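Local coordinates for MccB protein (Escherichia coli, PDB 6OM4), which takes part in the biosynthesis of the nucleotide antibiotic microcin C7, probably as an ATP-dependent nucleotidyltransferase acting on the precursor peptide MccA, at residues G140-I145 with S183-S188; N128-I133 with V297-C302; D2-R7 with F77-E82. One frame throughout, in Å; residues are numbered along the deposited sequence.

From the N terminus, contact 3 comes first: 77-82 returns to lie against 2-7, closing a loop that contains several helices and short strands and forming one side of a small antiparallel sheet. Contact 2 then opens at helix 125-136 and closes only when helix 292-311 arrives, more than 160 residues later. Inside that loop is nested contact 1, where strand 186-191 pairs with strand 141-146 of the large mixed sheet. Contacts 1 and 2 meet directly, Ile142 CD1 packing 3.9 Å from Ser131 O, so helix 125-136 touches both strand 141-146 and helix 292-311. Contact 3 stands apart, its nearest atoms about 19 Å from contact 1 and about 20 Å from contact 2.

Contact 1: G140-I145 with S183-S188; sequences GEIILI and SEISVS
Ser186 O is gripped twice from the neighbouring strand: Ile142 N gives it a hydrogen bond of 2.9 Å, and Glu141 CA points its C-H at the same oxygen. This is parallel pairing in the Rossmann-like sheet of the ThiF family, joining the two strands of a beta-alpha-beta unit whose connection carries helix 170-181. The ladder runs on in alternation. Gly140 O receives Ser186 N before the regular pairing begins, with the donor tilted 28° from the carbonyl plane. Further along, Ile142 O takes Ser188 N at 3.0 Å and is also approached by the C-H of Val187 CA. The last rung, Leu144 N to Ser188 O, is the straightest of the four, with 175° at the hydrogen.

Side chains sort onto two faces. Ile142 and Val187 share one, where they meet the helices; Glu141, Ser186, Ile143 and Ser188 lie on the other, and there Glu141 CG passes 4.2 Å from Ser186 CB. On the helix-facing side, Ile185 enters from just before its strand. Its CG1 sits between backbone N and carbonyl carbon (chi1 72°), and from there the extended branch carries CD1 to 4.0 Å from Ile142 CD1. Both isoleucines also rest on Ala135 of helix 125-136. Leu144 and Val187 are covered by helix 170-181, through Lys175 and, respectively, Ile174 and Leu179.

Within this chain strand 186-191 is the outermost of the sheet, whereas strand 141-146 continues its backbone bonding to strand 117-121 on its far flank. Leu144 lies near the nucleotide site, its side chain about 10 Å from the bound adenosine phosphoramidate. Of the Leu144 side chain, CD1 comes nearest the neighbouring strand, 3.6 Å from Val187 CG1.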
ATOM      1  N   GLY A 140      12.019  -8.663   1.421  1.00 16.89           N
ATOM      2  CA  GLY A 140      13.069  -9.609   1.780  1.00 17.31           C
ATOM      3  C   GLY A 140      13.218  -9.813   3.287  1.00 18.22           C
ATOM      4  O   GLY A 140      13.642 -10.890   3.710  1.00 17.98           O
ATOM      5  N   GLU A 141      12.988  -8.756   4.073  1.00 18.70           N
ATOM      6  CA  GLU A 141      13.193  -8.771   5.516  1.00 19.27           C
ATOM      7  C   GLU A 141      12.075  -8.026   6.227  1.00 19.37           C
ATOM      8  O   GLU A 141      11.854  -6.870   5.971  1.00 16.32           O
ATOM      9  CB  GLU A 141      14.535  -8.166   5.922  1.00 21.28           C
ATOM     10  CG  GLU A 141      14.932  -8.576   7.323  1.00 28.51           C
ATOM     11  CD  GLU A 141      16.290  -8.087   7.805  1.00 35.26           C
ATOM     12  OE1 GLU A 141      17.099  -7.616   6.950  1.00 37.33           O
ATOM     13  OE2 GLU A 141      16.530  -8.178   9.032  1.00 36.97           O
ATOM     14  N   ILE A 142      11.397  -8.743   7.133  1.00 17.67           N
ATOM     15  CA  ILE A 142      10.312  -8.226   7.905  1.00 18.23           C
ATOM     16  C   ILE A 142      10.642  -8.371   9.405  1.00 20.29           C
ATOM     17  O   ILE A 142      11.010  -9.462   9.891  1.00 19.13           O
ATOM     18  CB  ILE A 142       8.989  -8.930   7.546  1.00 18.84           C
ATOM     19  CG1 ILE A 142       8.662  -8.800   6.052  1.00 20.14           C
ATOM     20  CG2 ILE A 142       7.884  -8.406   8.437  1.00 17.77           C
ATOM     21  CD1 ILE A 142       7.347  -9.465   5.656  1.00 21.30           C
ATOM     22  N   ILE A 143      10.521  -7.252  10.138  1.00 18.31           N
ATOM     23  CA  ILE A 143      10.781  -7.205  11.589  1.00 18.97           C
ATOM     24  C   ILE A 143       9.447  -6.946  12.273  1.00 18.86           C
ATOM     25  O   ILE A 143       8.813  -5.940  11.993  1.00 17.23           O
ATOM     26  CB  ILE A 143      11.779  -6.104  11.980  1.00 22.21           C
ATOM     27  CG1 ILE A 143      12.992  -6.052  11.058  1.00 23.32           C
ATOM     28  CG2 ILE A 143      12.154  -6.242  13.457  1.00 22.74           C
ATOM     29  CD1 ILE A 143      13.756  -7.303  10.964  1.00 29.18           C
ATOM     30  N   LEU A 144       9.024  -7.890  13.111  1.00 15.96           N
ATOM     31  CA  LEU A 144       7.768  -7.819  13.812  1.00 16.29           C
ATOM     32  C   LEU A 144       7.987  -7.360  15.257  1.00 17.61           C
ATOM     33  O   LEU A 144       8.744  -7.976  16.015  1.00 18.42           O
ATOM     34  CB  LEU A 144       7.120  -9.206  13.802  1.00 14.47           C
ATOM     35  CG  LEU A 144       6.998  -9.866  12.445  1.00 15.06           C
ATOM     36  CD1 LEU A 144       6.659 -11.321  12.631  1.00 16.35           C
ATOM     37  CD2 LEU A 144       5.960  -9.145  11.596  1.00 14.70           C
ATOM     38  N   ILE A 145       7.257  -6.318  15.650  1.00 17.86           N
ATOM     39  CA  ILE A 145       7.355  -5.731  17.002  1.00 18.72           C
ATOM     40  C   ILE A 145       5.981  -5.707  17.665  1.00 19.41           C
ATOM     41  O   ILE A 145       5.035  -5.053  17.195  1.00 18.13           O
ATOM     42  CB  ILE A 145       7.954  -4.314  16.923  1.00 18.94           C
ATOM     43  CG1 ILE A 145       9.175  -4.326  15.993  1.00 20.83           C
ATOM     44  CG2 ILE A 145       8.276  -3.762  18.314  1.00 19.79           C
ATOM     45  CD1 ILE A 145       9.926  -2.989  15.930  1.00 20.92           C
ATOM     46  N   SER A 183       8.912 -19.002   2.285  1.00 18.61           N
ATOM     47  CA  SER A 183      10.061 -19.463   3.032  1.00 21.53           C
ATOM     48  C   SER A 183      11.350 -18.861   2.465  1.00 23.05           C
ATOM     49  O   SER A 183      12.416 -19.142   2.997  1.00 22.82           O
ATOM     50  CB  SER A 183      10.124 -20.945   3.064  1.00 19.76           C
ATOM     51  OG  SER A 183      10.124 -21.468   1.757  1.00 21.69           O
ATOM     52  N   GLU A 184      11.231 -18.010   1.442  1.00 22.99           N
ATOM     53  CA  GLU A 184      12.384 -17.370   0.763  1.00 26.36           C
ATOM     54  C   GLU A 184      12.765 -16.041   1.463  1.00 25.57           C
ATOM     55  O   GLU A 184      13.787 -15.467   1.123  1.00 27.19           O
ATOM     56  CB  GLU A 184      12.080 -17.166  -0.732  1.00 26.15           C
ATOM     57  CG  GLU A 184      11.728 -18.463  -1.486  1.00 30.92           C
ATOM     58  CD  GLU A 184      11.311 -18.377  -2.962  1.00 37.67           C
ATOM     59  OE1 GLU A 184      11.724 -17.411  -3.665  1.00 41.76           O
ATOM     60  OE2 GLU A 184      10.536 -19.278  -3.422  1.00 40.99           O
ATOM     61  N   ILE A 185      11.971 -15.554   2.428  1.00 23.25           N
ATOM     62  CA  ILE A 185      12.237 -14.267   3.062  1.00 23.95           C
ATOM     63  C   ILE A 185      12.779 -14.485   4.478  1.00 23.48           C
ATOM     64  O   ILE A 185      12.829 -15.599   4.974  1.00 22.71           O
ATOM     65  CB  ILE A 185      10.984 -13.371   3.075  1.00 25.41           C
ATOM     66  CG1 ILE A 185       9.947 -13.895   4.070  1.00 25.03           C
ATOM     67  CG2 ILE A 185      10.430 -13.209   1.672  1.00 26.10           C
ATOM     68  CD1 ILE A 185       8.810 -12.971   4.288  1.00 25.62           C
ATOM     69  N   SER A 186      13.183 -13.378   5.103  1.00 21.12           N
ATOM     70  CA  SER A 186      13.728 -13.354   6.463  1.00 21.00           C
ATOM     71  C   SER A 186      12.746 -12.622   7.372  1.00 21.74           C
ATOM     72  O   SER A 186      12.318 -11.506   7.013  1.00 20.26           O
ATOM     73  CB  SER A 186      15.074 -12.669   6.441  1.00 23.50           C
ATOM     74  OG  SER A 186      15.664 -12.698   7.732  1.00 28.00           O
ATOM     75  N   VAL A 187      12.413 -13.215   8.534  1.00 19.02           N
ATOM     76  CA  VAL A 187      11.528 -12.597   9.521  1.00 19.07           C
ATOM     77  C   VAL A 187      12.195 -12.687  10.888  1.00 20.48           C
ATOM     78  O   VAL A 187      12.711 -13.737  11.238  1.00 20.01           O
ATOM     79  CB  VAL A 187      10.153 -13.293   9.557  1.00 19.06           C
ATOM     80  CG1 VAL A 187       9.226 -12.610  10.541  1.00 17.77           C
ATOM     81  CG2 VAL A 187       9.536 -13.363   8.158  1.00 19.60           C
ATOM     82  N   SER A 188      12.162 -11.586  11.640  1.00 19.61           N
ATOM     83  CA  SER A 188      12.664 -11.534  12.988  1.00 22.76           C
ATOM     84  C   SER A 188      11.622 -10.829  13.886  1.00 23.48           C
ATOM     85  O   SER A 188      10.688 -10.190  13.385  1.00 21.04           O
ATOM     86  CB  SER A 188      14.062 -10.919  12.977  1.00 26.08           C
ATOM     87  OG  SER A 188      14.005  -9.517  12.771  1.00 29.27           O
TER

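Contact 2: N128-I133 with V297-C302; sequences NHVSVI and VAAALC
Val130 holds CG2 beside its own backbone N and opposite its carbonyl carbon, while Cys302 swings SG away from its backbone N (chi1 177°), and these two settings bring CG2 and SG to 4.1 Å from each other. The pair belongs to a close helix-helix packing, helix 125-136 against helix 292-311, within the ThiF-family domain. The two short segments run roughly in the same direction, crossing at -35° with their axes 8.3 Å apart at closest approach.

The small Ala299 side chain is consistent with this close spacing. Ala299 directs its CB toward the first helix, where it is met by His129 CB at 3.3 Å, a tight touch between two carbons. The imidazole beyond lies obliquely to the Ala299 methyl and continues along the second helix to Asn295 and Asn296. Val130 CG2 meets the same methyl from a direction roughly at right angles to His129 CB, 4.0 Å from Ala299 CB, and reaches the Ala299 carbonyl oxygen at 3.6 Å. One turn further on, Ile133 stretches its CG1 branch across the gap until CD1 comes within 4.1 Å of Ala300 CA; the same side chain goes on to touch Ala303 and Ile307.

Helix 125-136 follows a glycine-rich turn consistent with a Rossmann-type nucleotide-binding loop. Asn128 ties it back to that turn by bonding Gly124 O through ND2, and its OD1 takes Leu160 N. The His129 side chain is about 9 Å from the bound adenosine phosphoramidate, near the site but not touching the ligand.

Methyls, a beta carbon and a sulfur do the touching, together with a backbone CA and carbonyl oxygen of the second helix; between these two segments the fit rests on van der Waals contact, with no hydrogen bond to fix it.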
ATOM      1  N   ASN A 128      -1.248  -7.815  10.966  1.00 14.46           N
ATOM      2  CA  ASN A 128      -1.466  -9.104  10.390  1.00 14.19           C
ATOM      3  C   ASN A 128      -1.622  -8.993   8.863  1.00 14.21           C
ATOM      4  O   ASN A 128      -1.005  -9.713   8.112  1.00 14.84           O
ATOM      5  CB  ASN A 128      -2.730  -9.777  10.926  1.00 16.03           C
ATOM      6  CG  ASN A 128      -2.495 -10.727  12.080  1.00 17.79           C
ATOM      7  OD1 ASN A 128      -2.780 -11.918  11.963  1.00 16.16           O
ATOM      8  ND2 ASN A 128      -2.049 -10.214  13.209  1.00 15.74           N
ATOM      9  N   HIS A 129      -2.499  -8.101   8.424  1.00 13.63           N
ATOM     10  CA  HIS A 129      -2.867  -8.052   7.041  1.00 13.05           C
ATOM     11  C   HIS A 129      -1.747  -7.444   6.200  1.00 13.83           C
ATOM     12  O   HIS A 129      -1.484  -7.942   5.107  1.00 14.76           O
ATOM     13  CB  HIS A 129      -4.175  -7.293   6.845  1.00 13.60           C
ATOM     14  CG  HIS A 129      -5.349  -8.214   6.904  1.00 14.85           C
ATOM     15  ND1 HIS A 129      -5.974  -8.584   8.075  1.00 18.00           N
ATOM     16  CD2 HIS A 129      -5.958  -8.886   5.928  1.00 15.11           C
ATOM     17  CE1 HIS A 129      -6.943  -9.439   7.793  1.00 14.64           C
ATOM     18  NE2 HIS A 129      -6.948  -9.647   6.489  1.00 17.85           N
ATOM     19  N   VAL A 130      -1.078  -6.423   6.721  1.00 13.64           N
ATOM     20  CA  VAL A 130       0.039  -5.813   5.977  1.00 12.81           C
ATOM     21  C   VAL A 130       1.180  -6.823   5.854  1.00 13.11           C
ATOM     22  O   VAL A 130       1.737  -6.991   4.757  1.00 12.64           O
ATOM     23  CB  VAL A 130       0.531  -4.514   6.664  1.00 13.85           C
ATOM     24  CG1 VAL A 130       1.823  -3.965   6.051  1.00 15.20           C
ATOM     25  CG2 VAL A 130      -0.547  -3.467   6.645  1.00 14.05           C
ATOM     26  N   SER A 131       1.579  -7.434   6.970  1.00 13.30           N
ATOM     27  CA  SER A 131       2.735  -8.349   6.952  1.00 14.07           C
ATOM     28  C   SER A 131       2.571  -9.469   5.911  1.00 15.32           C
ATOM     29  O   SER A 131       3.536  -9.810   5.228  1.00 13.97           O
ATOM     30  CB  SER A 131       3.067  -8.891   8.334  1.00 14.96           C
ATOM     31  OG  SER A 131       2.107  -9.842   8.770  1.00 14.82           O
ATOM     32  N   VAL A 132       1.383 -10.082   5.800  1.00 13.40           N
ATOM     33  CA  VAL A 132       1.250 -11.212   4.930  1.00 14.64           C
ATOM     34  C   VAL A 132       1.274 -10.739   3.468  1.00 14.77           C
ATOM     35  O   VAL A 132       1.797 -11.423   2.609  1.00 15.52           O
ATOM     36  CB  VAL A 132       0.016 -12.071   5.260  1.00 14.27           C
ATOM     37  CG1 VAL A 132      -1.321 -11.386   4.924  1.00 15.52           C
ATOM     38  CG2 VAL A 132       0.152 -13.408   4.574  1.00 15.28           C
ATOM     39  N   ILE A 133       0.703  -9.575   3.181  1.00 13.02           N
ATOM     40  CA  ILE A 133       0.818  -9.064   1.813  1.00 13.18           C
ATOM     41  C   ILE A 133       2.291  -8.854   1.473  1.00 13.71           C
ATOM     42  O   ILE A 133       2.753  -9.206   0.361  1.00 14.55           O
ATOM     43  CB  ILE A 133       0.027  -7.747   1.636  1.00 12.92           C
ATOM     44  CG1 ILE A 133      -1.469  -8.016   1.747  1.00 13.36           C
ATOM     45  CG2 ILE A 133       0.393  -7.106   0.317  1.00 13.46           C
ATOM     46  CD1 ILE A 133      -2.306  -6.819   2.063  1.00 14.15           C
ATOM     47  N   VAL A 297      -9.460  -3.143   4.614  1.00 12.45           N
ATOM     48  CA  VAL A 297      -9.319  -2.089   3.595  1.00 12.98           C
ATOM     49  C   VAL A 297      -8.105  -1.224   3.915  1.00 13.62           C
ATOM     50  O   VAL A 297      -7.276  -0.900   3.039  1.00 12.09           O
ATOM     51  CB  VAL A 297     -10.600  -1.226   3.512  1.00 13.19           C
ATOM     52  CG1 VAL A 297     -10.373   0.057   2.737  1.00 14.78           C
ATOM     53  CG2 VAL A 297     -11.766  -2.000   2.898  1.00 13.92           C
ATOM     54  N   ALA A 298      -8.015  -0.792   5.175  1.00 13.40           N
ATOM     55  CA  ALA A 298      -6.937   0.076   5.606  1.00 13.74           C
ATOM     56  C   ALA A 298      -5.596  -0.609   5.417  1.00 13.20           C
ATOM     57  O   ALA A 298      -4.599  -0.009   4.905  1.00 13.22           O
ATOM     58  CB  ALA A 298      -7.102   0.488   7.045  1.00 14.44           C
ATOM     59  N   ALA A 299      -5.549  -1.852   5.900  1.00 11.92           N
ATOM     60  CA  ALA A 299      -4.335  -2.643   5.796  1.00 12.57           C
ATOM     61  C   ALA A 299      -3.930  -2.827   4.331  1.00 12.46           C
ATOM     62  O   ALA A 299      -2.764  -2.674   3.986  1.00 12.22           O
ATOM     63  CB  ALA A 299      -4.483  -3.982   6.482  1.00 12.96           C
ATOM     64  N   ALA A 300      -4.888  -3.151   3.464  1.00 12.27           N
ATOM     65  CA  ALA A 300      -4.607  -3.436   2.062  1.00 13.09           C
ATOM     66  C   ALA A 300      -3.976  -2.212   1.398  1.00 13.02           C
ATOM     67  O   ALA A 300      -2.932  -2.319   0.733  1.00 12.65           O
ATOM     68  CB  ALA A 300      -5.862  -3.817   1.338  1.00 13.50           C
ATOM     69  N   LEU A 301      -4.612  -1.047   1.561  1.00 13.34           N
ATOM     70  CA  LEU A 301      -4.122   0.115   0.888  1.00 14.03           C
ATOM     71  C   LEU A 301      -2.798   0.599   1.501  1.00 14.38           C
ATOM     72  O   LEU A 301      -1.951   1.142   0.749  1.00 15.24           O
ATOM     73  CB  LEU A 301      -5.208   1.186   0.904  1.00 15.36           C
ATOM     74  CG  LEU A 301      -6.387   0.840   0.010  1.00 15.97           C
ATOM     75  CD1 LEU A 301      -7.589   1.734   0.293  1.00 18.25           C
ATOM     76  CD2 LEU A 301      -5.939   0.929  -1.455  1.00 17.87           C
ATOM     77  N   CYS A 302      -2.570   0.356   2.793  1.00 14.12           N
ATOM     78  CA  CYS A 302      -1.284   0.612   3.431  1.00 14.87           C
ATOM     79  C   CYS A 302      -0.188  -0.251   2.772  1.00 14.73           C
ATOM     80  O   CYS A 302       0.882   0.239   2.391  1.00 14.68           O
ATOM     81  CB  CYS A 302      -1.404   0.324   4.932  1.00 16.07           C
ATOM     82  SG  CYS A 302       0.174   0.515   5.811  1.00 17.81           S
TER

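Contact 3: D2-R7 with F77-E82; sequences DYILGR and FIIPSE. Unlike the reference sequence in segment 77-82: Ser81 (reference Gly).
Tyr3 lays its ring obliquely beside the Ile79-Pro80 peptide group, CD1 coming 3.6 Å from Ile79 O, and elsewhere it forms a T-shaped stack with Phe69. Lys73 of helix 62-74 and Phe45 also touch it. With CG beside the backbone N (chi1 -72°), the ring is carried alongside that peptide. Phe77 sends its ring away from the first strand, onto Leu72, and offers only its backbone to the pairing.

Strands 2-5 and 78-80 are antiparallel neighbours in a small three-stranded sheet, with 2-5 in the middle and 49-50 beyond it. Ile4 and Ile79 form the hydrogen-bonded pair: each N binds the other's O at 2.9 Å, and Ile4 CG2 packs against Ile79 CG1 on one face. On the other face Leu5 and Ile78 cross at about a right angle, Leu5 CD1 lying 3.8 Å from Ile78 CG2. Past the strand end, Gly6 N binds Phe77 O.

Asp2 O is held by two donors. Ser81 N, in a residue that is glycine in the reference sequence, approaches at 3.0 Å from above the carbonyl plane, 40° out of it. A water donates to the same oxygen and accepts from Glu82 N at 2.8 Å, bridging the strand to the start of the 3-10 turn.

The bonding across this pair is thus all backbone, plus one water, and probably sets the register, while the Tyr3 and Pro80 side chains diverge. Away from the known binding sites, Tyr3, Phe77 and Ile78 join the sheet to helix 62-74 by side-chain contact, and Ile79 touches Gln100 of helix 93-101.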
ATOM      1  N   ASP A   2      11.717  -5.453 -30.018  1.00 20.02           N
ATOM      2  CA  ASP A   2      10.568  -6.355 -30.003  1.00 21.34           C
ATOM      3  C   ASP A   2       9.621  -5.910 -28.883  1.00 17.44           C
ATOM      4  O   ASP A   2      10.059  -5.584 -27.757  1.00 17.87           O
ATOM      5  CB  ASP A   2      10.958  -7.821 -29.751  1.00 23.99           C
ATOM      6  CG  ASP A   2      11.598  -8.525 -30.938  1.00 29.59           C
ATOM      7  OD1 ASP A   2      11.497  -8.015 -32.064  1.00 28.71           O
ATOM      8  OD2 ASP A   2      12.209  -9.568 -30.713  1.00 32.24           O
ATOM      9  N   TYR A   3       8.325  -5.928 -29.215  1.00 16.70           N
ATOM     10  CA  TYR A   3       7.229  -5.640 -28.318  1.00 15.65           C
ATOM     11  C   TYR A   3       6.335  -6.873 -28.189  1.00 14.87           C
ATOM     12  O   TYR A   3       6.273  -7.709 -29.123  1.00 14.09           O
ATOM     13  CB  TYR A   3       6.412  -4.458 -28.839  1.00 16.09           C
ATOM     14  CG  TYR A   3       7.148  -3.153 -28.700  1.00 18.05           C
ATOM     15  CD1 TYR A   3       7.151  -2.479 -27.499  1.00 18.73           C
ATOM     16  CD2 TYR A   3       7.855  -2.641 -29.768  1.00 19.70           C
ATOM     17  CE1 TYR A   3       7.806  -1.256 -27.377  1.00 21.17           C
ATOM     18  CE2 TYR A   3       8.527  -1.444 -29.653  1.00 21.16           C
ATOM     19  CZ  TYR A   3       8.518  -0.768 -28.451  1.00 21.44           C
ATOM     20  OH  TYR A   3       9.158   0.433 -28.339  1.00 27.01           O
ATOM     21  N   ILE A   4       5.595  -6.949 -27.071  1.00 13.52           N
ATOM     22  CA  ILE A   4       4.661  -8.030 -26.816  1.00 14.76           C
ATOM     23  C   ILE A   4       3.395  -7.452 -26.167  1.00 13.96           C
ATOM     24  O   ILE A   4       3.465  -6.474 -25.419  1.00 14.41           O
ATOM     25  CB  ILE A   4       5.293  -9.140 -25.952  1.00 15.19           C
ATOM     26  CG1 ILE A   4       4.412 -10.386 -25.895  1.00 17.98           C
ATOM     27  CG2 ILE A   4       5.685  -8.679 -24.558  1.00 16.20           C
ATOM     28  CD1 ILE A   4       5.177 -11.628 -25.457  1.00 19.53           C
ATOM     29  N   LEU A   5       2.253  -8.057 -26.495  1.00 14.12           N
ATOM     30  CA  LEU A   5       0.980  -7.707 -25.875  1.00 14.77           C
ATOM     31  C   LEU A   5       0.960  -8.263 -24.452  1.00 15.19           C
ATOM     32  O   LEU A   5       1.209  -9.441 -24.241  1.00 14.25           O
ATOM     33  CB  LEU A   5      -0.192  -8.253 -26.689  1.00 15.04           C
ATOM     34  CG  LEU A   5      -1.588  -7.730 -26.301  1.00 14.62           C
ATOM     35  CD1 LEU A   5      -1.757  -6.274 -26.668  1.00 16.42           C
ATOM     36  CD2 LEU A   5      -2.671  -8.515 -26.985  1.00 14.85           C
ATOM     37  N   GLY A   6       0.723  -7.385 -23.467  1.00 16.04           N
ATOM     38  CA  GLY A   6       0.572  -7.835 -22.088  1.00 13.88           C
ATOM     39  C   GLY A   6      -0.604  -8.800 -21.935  1.00 14.48           C
ATOM     40  O   GLY A   6      -1.621  -8.690 -22.642  1.00 13.45           O
ATOM     41  N   ARG A   7      -0.485  -9.754 -21.003  1.00 14.27           N
ATOM     42  CA  ARG A   7      -1.509 -10.770 -20.807  1.00 15.33           C
ATOM     43  C   ARG A   7      -2.733 -10.127 -20.139  1.00 14.98           C
ATOM     44  O   ARG A   7      -3.811 -10.715 -20.128  1.00 13.92           O
ATOM     45  CB  ARG A   7      -0.985 -11.941 -19.974  1.00 16.41           C
ATOM     46  CG  ARG A   7       0.166 -12.709 -20.612  1.00 19.74           C
ATOM     47  CD  ARG A   7      -0.243 -13.636 -21.729  1.00 23.36           C
ATOM     48  NE  ARG A   7      -1.249 -14.635 -21.354  1.00 26.10           N
ATOM     49  CZ  ARG A   7      -1.012 -15.888 -20.988  1.00 30.56           C
ATOM     50  NH1 ARG A   7       0.218 -16.374 -21.008  1.00 34.23           N
ATOM     51  NH2 ARG A   7      -2.012 -16.634 -20.540  1.00 33.74           N
ATOM     52  N   PHE A  77      -0.256  -1.382 -22.957  1.00 13.99           N
ATOM     53  CA  PHE A  77      -0.912  -2.592 -23.446  1.00 13.15           C
ATOM     54  C   PHE A  77       0.072  -3.453 -24.242  1.00 13.24           C
ATOM     55  O   PHE A  77       0.003  -4.688 -24.225  1.00 13.72           O
ATOM     56  CB  PHE A  77      -2.138  -2.230 -24.264  1.00 13.37           C
ATOM     57  CG  PHE A  77      -3.230  -1.505 -23.515  1.00 13.69           C
ATOM     58  CD1 PHE A  77      -3.394  -1.639 -22.148  1.00 14.47           C
ATOM     59  CD2 PHE A  77      -4.157  -0.767 -24.224  1.00 13.88           C
ATOM     60  CE1 PHE A  77      -4.447  -1.015 -21.497  1.00 15.56           C
ATOM     61  CE2 PHE A  77      -5.209  -0.140 -23.571  1.00 14.90           C
ATOM     62  CZ  PHE A  77      -5.358  -0.271 -22.212  1.00 14.10           C
ATOM     63  N   ILE A  78       0.972  -2.785 -24.957  1.00 14.20           N
ATOM     64  CA  ILE A  78       2.153  -3.472 -25.488  1.00 15.57           C
ATOM     65  C   ILE A  78       3.367  -2.959 -24.714  1.00 13.60           C
ATOM     66  O   ILE A  78       3.443  -1.757 -24.367  1.00 15.49           O
ATOM     67  CB  ILE A  78       2.308  -3.343 -27.020  1.00 18.37           C
ATOM     68  CG1 ILE A  78       2.467  -1.909 -27.482  1.00 22.07           C
ATOM     69  CG2 ILE A  78       1.174  -4.053 -27.769  1.00 17.17           C
ATOM     70  CD1 ILE A  78       2.851  -1.812 -28.934  1.00 26.39           C
ATOM     71  N   ILE A  79       4.277  -3.890 -24.396  1.00 13.00           N
ATOM     72  CA  ILE A  79       5.428  -3.600 -23.573  1.00 13.73           C
ATOM     73  C   ILE A  79       6.656  -4.193 -24.238  1.00 13.69           C
ATOM     74  O   ILE A  79       6.545  -5.077 -25.095  1.00 13.38           O
ATOM     75  CB  ILE A  79       5.275  -4.151 -22.143  1.00 15.12           C
ATOM     76  CG1 ILE A  79       5.090  -5.664 -22.162  1.00 15.75           C
ATOM     77  CG2 ILE A  79       4.152  -3.404 -21.424  1.00 15.82           C
ATOM     78  CD1 ILE A  79       4.988  -6.283 -20.801  1.00 17.45           C
ATOM     79  N   PRO A  80       7.862  -3.718 -23.879  1.00 15.08           N
ATOM     80  CA  PRO A  80       9.074  -4.350 -24.377  1.00 16.26           C
ATOM     81  C   PRO A  80       9.053  -5.851 -24.070  1.00 15.93           C
ATOM     82  O   PRO A  80       8.762  -6.238 -22.953  1.00 15.98           O
ATOM     83  CB  PRO A  80      10.188  -3.629 -23.624  1.00 17.56           C
ATOM     84  CG  PRO A  80       9.602  -2.288 -23.375  1.00 18.06           C
ATOM     85  CD  PRO A  80       8.154  -2.570 -23.031  1.00 18.02           C
ATOM     86  N   SER A  81       9.447  -6.652 -25.052  1.00 17.97           N
ATOM     87  CA  SER A  81       9.547  -8.083 -24.903  1.00 18.36           C
ATOM     88  C   SER A  81      10.505  -8.429 -23.749  1.00 19.72           C
ATOM     89  O   SER A  81      10.275  -9.422 -23.012  1.00 18.42           O
ATOM     90  CB  SER A  81      10.015  -8.719 -26.183  1.00 21.47           C
ATOM     91  OG  SER A  81      10.228 -10.094 -25.992  1.00 27.15           O
ATOM     92  N   GLU A  82      11.541  -7.591 -23.606  1.00 20.77           N
ATOM     93  CA  GLU A  82      12.547  -7.550 -22.480  1.00 25.87           C
ATOM     94  C   GLU A  82      11.858  -7.751 -21.109  1.00 24.16           C
ATOM     95  O   GLU A  82      12.374  -8.433 -20.195  1.00 23.79           O
ATOM     96  CB  GLU A  82      13.272  -6.195 -22.647  1.00 30.52           C
ATOM     97  CG  GLU A  82      14.341  -5.817 -21.632  1.00 41.59           C
ATOM     98  CD  GLU A  82      14.833  -4.369 -21.703  1.00 42.40           C
ATOM     99  OE1 GLU A  82      14.476  -3.649 -22.668  1.00 44.23           O
ATOM    100  OE2 GLU A  82      15.551  -3.943 -20.771  1.00 44.16           O
TER
HETATM  101  O   HOH W   1      12.457  -5.803 -25.585  1.00 30.14           O